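PDB 4FD5: arylalkylamine N-Acetyltransferase 2 from Aedes aegypti, which probably transfers an acyl group from acyl-CoA to the amine of arylalkylamines such as dopamine and serotonin, as a member of the GNAT acetyltransferase family. Local coordinates for residues E24-A32 against I133-R141; G146-K154 against R178-I186. One frame throughout, in Å; residues are numbered along the deposited sequence.

Contact 1 of 2, residues E24-A32 against I133-R141; sequences EHLRQTFFA and IRILSVDSR
H25 and S137 join helix 19-29 to strand 129-138 by one hydrogen bond, NE2 to OG at 2.8 Å, in which either atom could be the donor. With OG trans to the backbone N (chi1 178°), S137 reaches off the strand to the imidazole. The backbone N of D139 lies at the edge of the same ring, near its plane, while T29 OG1 sits over one face, offset toward the rim. Beside this polar patch the contact turns apolar. I135 CG2 rests over the centre of the F30 ring in a CH-pi contact, 3.6 Å from the centroid and 11° off the normal, and the tip of L26, CD2, meets the same methyl at 3.9 Å.

In the next shell, a water 2.8 Å from H25 ND1 donates to D139 OD2 at 2.6 Å. R141 grips D139 side-on from above the carboxylate plane, NE to OD1 and NH2 to OD2, the latter at 3.0 Å; OD1 also takes the backbone N of R141 on its anti lone pair, an Asx turn. R134 and I135 pair with L80 of strand 75-85 in a classic beta bulge, which in other GNAT enzymes commonly lies beside the acyl-CoA. Tied at NE2 to the strand and at ND1, through the water, to D139, the imidazole has a polar partner at each nitrogen and little freedom to rotate.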
# COMPACT_ATOMS: atom_id res chain seq x y z
N GLU A 24 7.19 -13.88 0.70
CA GLU A 24 8.23 -14.20 -0.27
C GLU A 24 7.95 -13.50 -1.61
O GLU A 24 8.86 -12.90 -2.19
CB GLU A 24 8.36 -15.71 -0.44
CG GLU A 24 9.46 -16.14 -1.41
CD GLU A 24 10.88 -15.73 -0.98
OE1 GLU A 24 11.11 -15.38 0.19
OE2 GLU A 24 11.77 -15.76 -1.86
N HIS A 25 6.69 -13.53 -2.07
CA HIS A 25 6.33 -12.83 -3.31
C HIS A 25 6.77 -11.38 -3.17
O HIS A 25 7.42 -10.83 -4.07
CB HIS A 25 4.82 -12.95 -3.61
CG HIS A 25 4.28 -11.88 -4.53
ND1 HIS A 25 4.28 -11.98 -5.90
CD2 HIS A 25 3.69 -10.68 -4.25
CE1 HIS A 25 3.73 -10.90 -6.43
NE2 HIS A 25 3.36 -10.10 -5.45
N LEU A 26 6.47 -10.77 -2.02
CA LEU A 26 6.80 -9.36 -1.85
C LEU A 26 8.32 -9.18 -1.90
O LEU A 26 8.83 -8.31 -2.63
CB LEU A 26 6.17 -8.78 -0.57
CG LEU A 26 4.63 -8.77 -0.58
CD1 LEU A 26 4.04 -8.36 0.77
CD2 LEU A 26 4.08 -7.88 -1.70
N ARG A 27 9.05 -10.05 -1.20
CA ARG A 27 10.50 -9.92 -1.17
C ARG A 27 11.04 -9.96 -2.57
O ARG A 27 12.01 -9.28 -2.88
CB ARG A 27 11.14 -11.07 -0.40
CG ARG A 27 10.96 -11.01 1.07
CD ARG A 27 11.90 -12.00 1.75
NE ARG A 27 11.54 -12.16 3.15
CZ ARG A 27 10.79 -13.15 3.62
NH1 ARG A 27 10.33 -14.10 2.80
NH2 ARG A 27 10.50 -13.21 4.92
N GLN A 28 10.41 -10.78 -3.41
CA GLN A 28 11.01 -11.06 -4.69
C GLN A 28 10.57 -10.04 -5.71
O GLN A 28 11.30 -9.75 -6.66
CB GLN A 28 10.67 -12.46 -5.18
CG GLN A 28 11.33 -13.58 -4.39
CD GLN A 28 12.84 -13.60 -4.56
OE1 GLN A 28 13.37 -13.20 -5.60
NE2 GLN A 28 13.54 -14.07 -3.53
N THR A 29 9.37 -9.48 -5.52
CA THR A 29 8.81 -8.75 -6.65
C THR A 29 8.47 -7.31 -6.34
O THR A 29 8.36 -6.49 -7.25
CB THR A 29 7.55 -9.44 -7.24
OG1 THR A 29 6.46 -9.34 -6.32
CG2 THR A 29 7.80 -10.89 -7.55
N PHE A 30 8.32 -7.00 -5.05
CA PHE A 30 7.70 -5.75 -4.69
C PHE A 30 8.58 -4.80 -3.89
O PHE A 30 8.75 -3.66 -4.27
CB PHE A 30 6.39 -5.97 -3.94
CG PHE A 30 5.70 -4.70 -3.55
CD1 PHE A 30 4.92 -4.02 -4.48
CD2 PHE A 30 5.86 -4.17 -2.28
CE1 PHE A 30 4.29 -2.84 -4.14
CE2 PHE A 30 5.23 -2.99 -1.93
CZ PHE A 30 4.44 -2.32 -2.86
N PHE A 31 9.10 -5.27 -2.76
CA PHE A 31 9.69 -4.39 -1.76
C PHE A 31 10.80 -3.51 -2.34
O PHE A 31 10.81 -2.31 -2.12
CB PHE A 31 10.24 -5.20 -0.59
CG PHE A 31 9.19 -5.73 0.37
CD1 PHE A 31 8.05 -5.01 0.67
CD2 PHE A 31 9.39 -6.96 0.99
CE1 PHE A 31 7.11 -5.50 1.57
CE2 PHE A 31 8.46 -7.46 1.91
CZ PHE A 31 7.31 -6.73 2.18
N ALA A 32 11.73 -4.11 -3.07
CA ALA A 32 12.88 -3.36 -3.59
C ALA A 32 12.53 -2.44 -4.77
O ALA A 32 13.29 -1.53 -5.10
CB ALA A 32 14.01 -4.31 -3.98
N ILE A 133 -6.01 0.14 1.09
CA ILE A 133 -5.20 -0.67 0.19
C ILE A 133 -3.76 -0.25 0.43
O ILE A 133 -3.39 0.90 0.21
CB ILE A 133 -5.56 -0.42 -1.29
CG1 ILE A 133 -7.02 -0.75 -1.56
CG2 ILE A 133 -4.68 -1.26 -2.22
CD1 ILE A 133 -7.59 0.00 -2.77
N ARG A 134 -2.93 -1.18 0.91
CA ARG A 134 -1.57 -0.85 1.31
C ARG A 134 -0.52 -1.27 0.30
O ARG A 134 0.44 -0.53 0.06
CB ARG A 134 -1.26 -1.45 2.68
CG ARG A 134 -2.15 -0.84 3.74
CD ARG A 134 -1.83 -1.34 5.15
NE ARG A 134 -2.66 -0.60 6.09
CZ ARG A 134 -3.01 -1.01 7.30
NH1 ARG A 134 -2.58 -2.17 7.78
NH2 ARG A 134 -3.80 -0.23 8.04
N ILE A 135 -0.68 -2.48 -0.24
CA ILE A 135 0.23 -2.94 -1.29
C ILE A 135 -0.58 -3.51 -2.44
O ILE A 135 -1.52 -4.26 -2.22
CB ILE A 135 1.17 -4.06 -0.78
CG1 ILE A 135 2.18 -3.47 0.21
CG2 ILE A 135 1.87 -4.73 -1.94
CD1 ILE A 135 3.19 -4.49 0.71
N LEU A 136 -0.21 -3.14 -3.67
CA LEU A 136 -0.77 -3.77 -4.87
C LEU A 136 0.42 -4.24 -5.70
O LEU A 136 1.25 -3.42 -6.11
CB LEU A 136 -1.62 -2.76 -5.66
CG LEU A 136 -2.19 -3.22 -7.00
CD1 LEU A 136 -3.12 -4.42 -6.82
CD2 LEU A 136 -2.91 -2.06 -7.64
N SER A 137 0.50 -5.54 -5.93
CA SER A 137 1.71 -6.15 -6.50
C SER A 137 1.32 -7.26 -7.47
O SER A 137 0.47 -8.08 -7.15
CB SER A 137 2.57 -6.73 -5.36
OG SER A 137 3.72 -7.38 -5.89
N VAL A 138 1.92 -7.27 -8.67
CA VAL A 138 1.66 -8.34 -9.63
C VAL A 138 2.99 -8.84 -10.17
O VAL A 138 3.81 -8.04 -10.63
CB VAL A 138 0.78 -7.85 -10.80
CG1 VAL A 138 0.57 -8.99 -11.84
CG2 VAL A 138 -0.54 -7.33 -10.29
N ASP A 139 3.21 -10.14 -10.06
CA ASP A 139 4.43 -10.81 -10.52
C ASP A 139 4.60 -10.56 -12.02
O ASP A 139 3.64 -10.64 -12.78
CB ASP A 139 4.31 -12.31 -10.23
CG ASP A 139 5.59 -13.07 -10.51
OD1 ASP A 139 6.03 -13.08 -11.68
OD2 ASP A 139 6.16 -13.68 -9.57
N SER A 140 5.82 -10.24 -12.45
CA SER A 140 6.06 -9.90 -13.86
C SER A 140 5.58 -10.99 -14.82
O SER A 140 5.17 -10.68 -15.95
CB SER A 140 7.54 -9.60 -14.11
OG SER A 140 8.34 -10.75 -13.87
N ARG A 141 5.63 -12.25 -14.40
CA ARG A 141 5.19 -13.36 -15.24
C ARG A 141 3.71 -13.25 -15.60
O ARG A 141 3.26 -13.77 -16.62
CB ARG A 141 5.47 -14.72 -14.57
CG ARG A 141 6.94 -15.00 -14.26
CD ARG A 141 7.11 -16.25 -13.39
NE ARG A 141 6.71 -16.02 -12.00
CZ ARG A 141 6.34 -16.97 -11.15
NH1 ARG A 141 6.30 -18.24 -11.54
NH2 ARG A 141 6.00 -16.66 -9.90
O HOH W 1 5.22 -14.30 -7.21

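Contact 2 of 2, residues G146-K154 against R178-I186; sequences GLAKKLIEK and RVVSSLGFI
This is a largely apolar contact on one face of the central sheet of the GNAT fold, between helix 147-161, which follows strand 129-138, and the end of helix 174-182 with its capping turn. The short helical segments approach to 9.6 Å and cross at -51°. I152 packs on I133 and L136 of strand 129-138, and V180 on M217 of strand 213-220.

I152 and L183 carry the centre. CD1 of L183 is pressed against I152 CG2 at 3.4 Å, tighter than usual for two carbons, and lies almost as close to I152 CB. The other branch of I152, CG1, turns to V179 CG1. V179 divides its two methyls between neighbouring residues of the facing helix: CG1, anti to the backbone N (chi1 174°), reaches K149 CA at 3.7 Å, whereas CG2 meets A148 CB.

Toward the rim, the extended aliphatic chain of K149 runs obliquely across L183, its CE 3.6 Å from L183 CD2. E153 crosses the same leucine at about a right angle, its CG and its carboxylate OE2 both against L183 CD2, with OE2 at 3.7 Å.

Helix 174-182 ends in a Schellman motif with G184, at positive phi, as its C-prime residue: F185 N bonds to V180 O and G184 N to S181 O. This turn brings the F185 ring back toward I152 CG2. Within it, S182 OG donates to V179 O at 2.6 Å. A water bridges the two segments at the rim, accepting from K149 NZ at 2.6 Å. The same water donates to S182 O at 2.9 Å.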
# COMPACT_ATOMS: atom_id res chain seq x y z
N GLY A 146 -4.54 -8.01 -16.64
CA GLY A 146 -5.48 -7.12 -15.98
C GLY A 146 -5.58 -7.41 -14.50
O GLY A 146 -6.54 -6.98 -13.86
N LEU A 147 -4.61 -8.13 -13.94
CA LEU A 147 -4.72 -8.55 -12.54
C LEU A 147 -4.70 -7.41 -11.53
O LEU A 147 -5.41 -7.47 -10.53
CB LEU A 147 -3.67 -9.61 -12.17
CG LEU A 147 -3.76 -10.95 -12.91
CD1 LEU A 147 -2.61 -11.83 -12.49
CD2 LEU A 147 -5.10 -11.62 -12.63
N ALA A 148 -3.90 -6.37 -11.74
CA ALA A 148 -3.89 -5.27 -10.77
C ALA A 148 -5.30 -4.69 -10.55
O ALA A 148 -5.79 -4.53 -9.40
CB ALA A 148 -2.90 -4.18 -11.21
N LYS A 149 -5.98 -4.40 -11.67
CA LYS A 149 -7.28 -3.79 -11.60
C LYS A 149 -8.26 -4.77 -10.96
O LYS A 149 -9.04 -4.40 -10.09
CB LYS A 149 -7.75 -3.38 -13.00
CG LYS A 149 -9.02 -2.58 -13.00
CD LYS A 149 -9.30 -2.11 -14.43
CE LYS A 149 -10.47 -1.16 -14.49
NZ LYS A 149 -10.77 -0.77 -15.90
N LYS A 150 -8.18 -6.04 -11.36
CA LYS A 150 -9.08 -7.05 -10.79
C LYS A 150 -8.88 -7.23 -9.29
O LYS A 150 -9.84 -7.43 -8.55
CB LYS A 150 -8.91 -8.39 -11.51
CG LYS A 150 -9.29 -8.33 -12.99
CD LYS A 150 -9.10 -9.71 -13.64
CE LYS A 150 -9.40 -9.68 -15.13
NZ LYS A 150 -10.82 -9.31 -15.39
N LEU A 151 -7.64 -7.14 -8.83
CA LEU A 151 -7.35 -7.23 -7.40
C LEU A 151 -8.01 -6.11 -6.62
O LEU A 151 -8.54 -6.33 -5.53
CB LEU A 151 -5.84 -7.25 -7.16
CG LEU A 151 -5.14 -8.57 -7.44
CD1 LEU A 151 -3.64 -8.37 -7.53
CD2 LEU A 151 -5.51 -9.58 -6.33
N ILE A 152 -8.00 -4.90 -7.19
CA ILE A 152 -8.68 -3.80 -6.52
C ILE A 152 -10.21 -3.98 -6.57
O ILE A 152 -10.91 -3.70 -5.61
CB ILE A 152 -8.25 -2.44 -7.10
CG1 ILE A 152 -6.74 -2.24 -6.91
CG2 ILE A 152 -9.00 -1.33 -6.42
CD1 ILE A 152 -6.28 -2.48 -5.47
N GLU A 153 -10.72 -4.45 -7.71
CA GLU A 153 -12.15 -4.74 -7.83
C GLU A 153 -12.62 -5.75 -6.79
O GLU A 153 -13.66 -5.57 -6.14
CB GLU A 153 -12.47 -5.22 -9.25
CG GLU A 153 -12.39 -4.11 -10.29
CD GLU A 153 -12.47 -4.62 -11.72
OE1 GLU A 153 -12.34 -5.84 -11.92
OE2 GLU A 153 -12.65 -3.79 -12.63
N LYS A 154 -11.84 -6.82 -6.61
CA LYS A 154 -12.14 -7.86 -5.62
C LYS A 154 -12.02 -7.31 -4.20
O LYS A 154 -12.81 -7.68 -3.30
CB LYS A 154 -11.23 -9.08 -5.81
CG LYS A 154 -11.47 -9.84 -7.12
CD LYS A 154 -12.77 -10.65 -7.06
CE LYS A 154 -12.94 -11.56 -8.29
NZ LYS A 154 -14.06 -12.53 -8.10
N ARG A 178 -2.78 5.04 -11.51
CA ARG A 178 -3.63 4.88 -12.70
C ARG A 178 -4.73 3.83 -12.49
O ARG A 178 -5.89 4.04 -12.86
CB ARG A 178 -2.79 4.54 -13.94
CG ARG A 178 -3.62 4.42 -15.21
CD ARG A 178 -2.73 4.30 -16.45
NE ARG A 178 -1.86 5.46 -16.62
CZ ARG A 178 -2.22 6.59 -17.24
NH1 ARG A 178 -3.44 6.72 -17.75
NH2 ARG A 178 -1.36 7.60 -17.34
N VAL A 179 -4.36 2.72 -11.86
CA VAL A 179 -5.35 1.67 -11.59
C VAL A 179 -6.51 2.17 -10.72
O VAL A 179 -7.70 2.05 -11.10
CB VAL A 179 -4.70 0.42 -10.94
CG1 VAL A 179 -5.78 -0.59 -10.54
CG2 VAL A 179 -3.73 -0.22 -11.91
N VAL A 180 -6.18 2.73 -9.57
CA VAL A 180 -7.24 3.15 -8.67
C VAL A 180 -8.05 4.32 -9.26
O VAL A 180 -9.26 4.37 -9.06
CB VAL A 180 -6.77 3.42 -7.22
CG1 VAL A 180 -6.20 2.13 -6.61
CG2 VAL A 180 -5.76 4.52 -7.17
N SER A 181 -7.39 5.23 -9.98
CA SER A 181 -8.11 6.31 -10.66
C SER A 181 -9.15 5.74 -11.62
O SER A 181 -10.29 6.22 -11.69
CB SER A 181 -7.13 7.18 -11.47
OG SER A 181 -6.34 7.98 -10.62
N SER A 182 -8.75 4.71 -12.36
CA SER A 182 -9.65 4.08 -13.32
C SER A 182 -10.84 3.42 -12.64
O SER A 182 -11.88 3.18 -13.28
CB SER A 182 -8.90 3.05 -14.17
OG SER A 182 -8.73 1.82 -13.48
N LEU A 183 -10.68 3.10 -11.36
CA LEU A 183 -11.78 2.53 -10.57
C LEU A 183 -12.54 3.53 -9.68
O LEU A 183 -13.28 3.14 -8.77
CB LEU A 183 -11.26 1.37 -9.73
CG LEU A 183 -10.75 0.19 -10.55
CD1 LEU A 183 -9.98 -0.79 -9.67
CD2 LEU A 183 -11.93 -0.49 -11.24
N GLY A 184 -12.37 4.83 -9.95
CA GLY A 184 -13.15 5.85 -9.29
C GLY A 184 -12.54 6.47 -8.04
O GLY A 184 -13.20 7.25 -7.36
N PHE A 185 -11.29 6.13 -7.72
CA PHE A 185 -10.63 6.80 -6.61
C PHE A 185 -10.29 8.23 -6.99
O PHE A 185 -9.94 8.51 -8.14
CB PHE A 185 -9.37 6.04 -6.18
CG PHE A 185 -9.64 4.79 -5.38
CD1 PHE A 185 -10.30 3.72 -5.94
CD2 PHE A 185 -9.22 4.70 -4.06
CE1 PHE A 185 -10.56 2.55 -5.20
CE2 PHE A 185 -9.47 3.54 -3.31
CZ PHE A 185 -10.12 2.47 -3.89
N ILE A 186 -10.41 9.12 -6.00
CA ILE A 186 -10.20 10.56 -6.16
C ILE A 186 -9.02 10.98 -5.30
O ILE A 186 -8.89 10.53 -4.15
CB ILE A 186 -11.45 11.33 -5.66
CG1 ILE A 186 -12.69 10.90 -6.45
CG2 ILE A 186 -11.23 12.84 -5.71
CD1 ILE A 186 -12.49 10.95 -7.93
O HOH W 2 -12.40 1.21 -15.29

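Contacts 1 and 2 lie on the two faces of strand 129-138, their centres 16 Å apart. I135 and S137 point to helix 19-29 in contact 1, whereas L136 and V138 point away from it, toward helix 147-161 of contact 2. The bulge at R134 and I135 separates I133, on the contact 2 side, from I135, on the contact 1 side. The layers meet directly: L136 CD1 is 3.7 Å from A148 O, I133 CG2 is 3.8 Å from I152 CD1, and I133 CD1 is 3.7 Å from F185 CZ. Helix 147-161 of contact 2 begins right after G146, and the segment before it is where GNAT enzymes usually bind the acyl-CoA pyrophosphate.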